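Local structure of ethylbenzene dehydrogenase alpha-subunit (Aromatoleum aromaticum, 2IVF) at residues R638-S641 against S642-Y645. The protein is the alpha-subunit of a molybdenum enzyme of the molybdopterin oxidoreductase family, and binds two pterin guanine dinucleotide cofactors and an iron-sulfur cluster. Residues are numbered along the deposited sequence; the frame is centred on the assembly and turned at random.
Sequences RMSS and SAMY. With MD1 (phosphoric acid 4-(2-amino-4-oxo-3,4,5,6,-tetrahydro-pteridin-6-yl)-2-hydroxy-3,4-dimercapto-but-3-en-yl ester guanylate ester), chain N.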
loop_
_atom_site.group_PDB
_atom_site.type_symbol
_atom_site.label_atom_id
_atom_site.label_comp_id
_atom_site.label_asym_id
_atom_site.label_seq_id
_atom_site.Cartn_x
_atom_site.Cartn_y
_atom_site.Cartn_z
ATOM N N ARG A 638 -18.253 -0.159 3.126
ATOM C CA ARG A 638 -17.689 1.149 3.011
ATOM C C ARG A 638 -18.516 1.972 1.994
ATOM O O ARG A 638 -19.103 1.422 1.047
ATOM C CB ARG A 638 -16.236 0.943 2.567
ATOM C CG ARG A 638 -15.366 2.134 2.354
ATOM C CD ARG A 638 -14.052 1.713 1.648
ATOM N NE ARG A 638 -14.331 1.542 0.234
ATOM C CZ ARG A 638 -14.254 2.511 -0.674
ATOM N NH1 ARG A 638 -13.877 3.749 -0.350
ATOM N NH2 ARG A 638 -14.595 2.246 -1.902
ATOM N N MET A 639 -18.597 3.280 2.217
ATOM C CA MET A 639 -19.320 4.146 1.291
ATOM C C MET A 639 -18.416 4.480 0.107
ATOM O O MET A 639 -17.711 5.503 0.079
ATOM C CB MET A 639 -19.884 5.391 1.952
ATOM C CG MET A 639 -20.720 6.188 0.997
ATOM S SD MET A 639 -22.216 5.325 0.467
ATOM C CE MET A 639 -23.284 5.483 1.881
ATOM N N SER A 640 -18.397 3.551 -0.847
ATOM C CA SER A 640 -17.626 3.723 -2.078
ATOM C C SER A 640 -18.266 4.775 -2.936
ATOM O O SER A 640 -19.418 5.109 -2.753
ATOM C CB SER A 640 -17.556 2.401 -2.863
ATOM O OG SER A 640 -18.798 2.066 -3.417
ATOM N N SER A 641 -17.500 5.289 -3.891
ATOM C CA SER A 641 -18.023 6.249 -4.817
ATOM C C SER A 641 -19.185 5.665 -5.586
ATOM O O SER A 641 -20.167 6.380 -5.864
ATOM C CB SER A 641 -16.921 6.734 -5.767
ATOM O OG SER A 641 -16.437 5.683 -6.541
ATOM N N SER A 642 -19.118 4.368 -5.916
ATOM C CA SER A 642 -20.233 3.742 -6.664
ATOM C C SER A 642 -21.488 3.515 -5.820
ATOM O O SER A 642 -22.612 3.650 -6.328
ATOM C CB SER A 642 -19.805 2.437 -7.369
ATOM O OG SER A 642 -18.639 2.665 -8.147
ATOM N N ALA A 643 -21.296 3.145 -4.556
ATOM C CA ALA A 643 -22.389 2.998 -3.592
ATOM C C ALA A 643 -23.159 4.289 -3.404
ATOM O O ALA A 643 -24.348 4.268 -3.108
ATOM C CB ALA A 643 -21.846 2.474 -2.212
ATOM N N MET A 644 -22.483 5.428 -3.576
ATOM C CA MET A 644 -23.150 6.724 -3.508
ATOM C C MET A 644 -24.237 6.883 -4.550
ATOM O O MET A 644 -25.120 7.716 -4.400
ATOM C CB MET A 644 -22.125 7.854 -3.563
ATOM C CG MET A 644 -21.351 7.960 -2.233
ATOM S SD MET A 644 -22.417 8.519 -0.892
ATOM C CE MET A 644 -22.788 10.225 -1.365
ATOM N N TYR A 645 -24.181 6.088 -5.613
ATOM C CA TYR A 645 -25.197 6.134 -6.650
ATOM C C TYR A 645 -26.225 5.030 -6.538
ATOM O O TYR A 645 -27.135 4.943 -7.356
ATOM C CB TYR A 645 -24.548 6.026 -8.027
ATOM C CG TYR A 645 -23.734 7.208 -8.373
ATOM C CD1 TYR A 645 -22.431 7.287 -7.948
ATOM C CD2 TYR A 645 -24.269 8.285 -9.101
ATOM C CE1 TYR A 645 -21.663 8.370 -8.240
ATOM C CE2 TYR A 645 -23.466 9.391 -9.408
ATOM C CZ TYR A 645 -22.152 9.389 -8.960
ATOM O OH TYR A 645 -21.272 10.439 -9.205
HETATM P PB MD1 N . -12.573 -2.950 -7.451
HETATM O O3B MD1 N . -11.980 -2.212 -6.184
HETATM O O1B MD1 N . -12.660 -4.394 -7.111
HETATM O O2B MD1 N . -13.691 -2.209 -8.077
HETATM O O3A MD1 N . -11.375 -2.795 -8.479
HETATM C C10 MD1 N . -10.310 -3.763 -8.595
HETATM C C11 MD1 N . -9.325 -3.112 -9.552
HETATM O O11 MD1 N . -8.622 -2.133 -8.714
HETATM C C12 MD1 N . -8.325 -4.124 -10.043
HETATM S S12 MD1 N . -8.103 -5.628 -9.259
HETATM C C13 MD1 N . -7.498 -3.851 -11.103
HETATM S S13 MD1 N . -6.330 -4.942 -11.643
HETATM C C14 MD1 N . -7.582 -2.590 -11.876
HETATM N N15 MD1 N . -6.442 -1.739 -11.917
HETATM C C16 MD1 N . -6.496 -0.502 -12.506
HETATM C C15 MD1 N . -5.312 0.205 -12.609
HETATM O O14 MD1 N . -4.223 -0.270 -12.190
HETATM N N17 MD1 N . -5.439 1.454 -13.123
HETATM C C17 MD1 N . -6.662 1.945 -13.581
HETATM N N16 MD1 N . -6.659 3.169 -14.090
HETATM N N18 MD1 N . -7.783 1.209 -13.508
HETATM C C20 MD1 N . -7.706 0.003 -12.987
HETATM N N8 MD1 N . -8.825 -0.766 -12.957
HETATM C C7 MD1 N . -8.915 -2.067 -12.352
HETATM P PA MD1 N . -12.598 -1.163 -5.132
HETATM O O1A MD1 N . -11.762 -1.315 -3.902
HETATM O O2A MD1 N . -12.615 0.169 -5.777
HETATM O "O5'" MD1 N . -14.082 -1.623 -4.854
HETATM C "C5'" MD1 N . -14.242 -2.810 -4.086
HETATM C "C4'" MD1 N . -15.194 -2.566 -2.989
HETATM O "O4'" MD1 N . -15.130 -3.759 -2.218
HETATM C "C1'" MD1 N . -15.433 -3.337 -0.887
HETATM N N9 MD1 N . -15.036 -4.291 0.157
HETATM C C4 MD1 N . -15.902 -5.058 0.803
HETATM N N3 MD1 N . -17.243 -5.162 0.653
HETATM C C2 MD1 N . -17.937 -6.018 1.404
HETATM N N2 MD1 N . -19.282 -6.141 1.250
HETATM N N1 MD1 N . -17.261 -6.720 2.383
HETATM C C6 MD1 N . -15.904 -6.660 2.590
HETATM O O6 MD1 N . -15.391 -7.383 3.444
HETATM C C5 MD1 N . -15.179 -5.795 1.756
HETATM N N7 MD1 N . -13.902 -5.441 1.657
HETATM C C8 MD1 N . -13.829 -4.537 0.675
HETATM C "C2'" MD1 N . -14.655 -2.037 -0.709
HETATM O "O2'" MD1 N . -15.202 -1.168 0.313
HETATM C "C3'" MD1 N . -14.668 -1.421 -2.116
HETATM O "O3'" MD1 N . -15.564 -0.282 -2.204
#
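S640 forms an ST motif at the start of the short 3-10 segment 643-645: its OG accepts the backbone N-H of A643, three residues on, at 2.9 Å in a nearly straight bond (161°). With chi1 at 70°, OG lies between the backbone N and the carbonyl carbon of S640, which turns it to that N-H and brings it to 3.3 Å from A643 CB. The same residue's carbonyl O takes the N-H of M644, four residues on, with that nitrogen tilted out of the carbonyl plane, while S641 O is a second, weak acceptor. S641 O also meets the edge of the Y645 ring, 3.2 Å from CD1. The M639 and M644 side chains cross at about a right angle, M639 CG resting 3.4 Å from M644 SD; W158 and the beta-subunit pack against both. S641 OG and S642 OG share N609, and S641 OG also bonds D922.

This loop, between strands 631-636 and 648-651, forms part of the MD1 pocket. R638 runs extended and then bends at chi3 (79°), which lays its guanidinium edge against the ribose, while D922 forms a salt bridge with NH2 and T860 holds NH1. The guanidinium grips both ribose hydroxyls: NE donates to MD1 O2' at 2.8 Å, and NH2 donates to MD1 O3' at 2.7 Å.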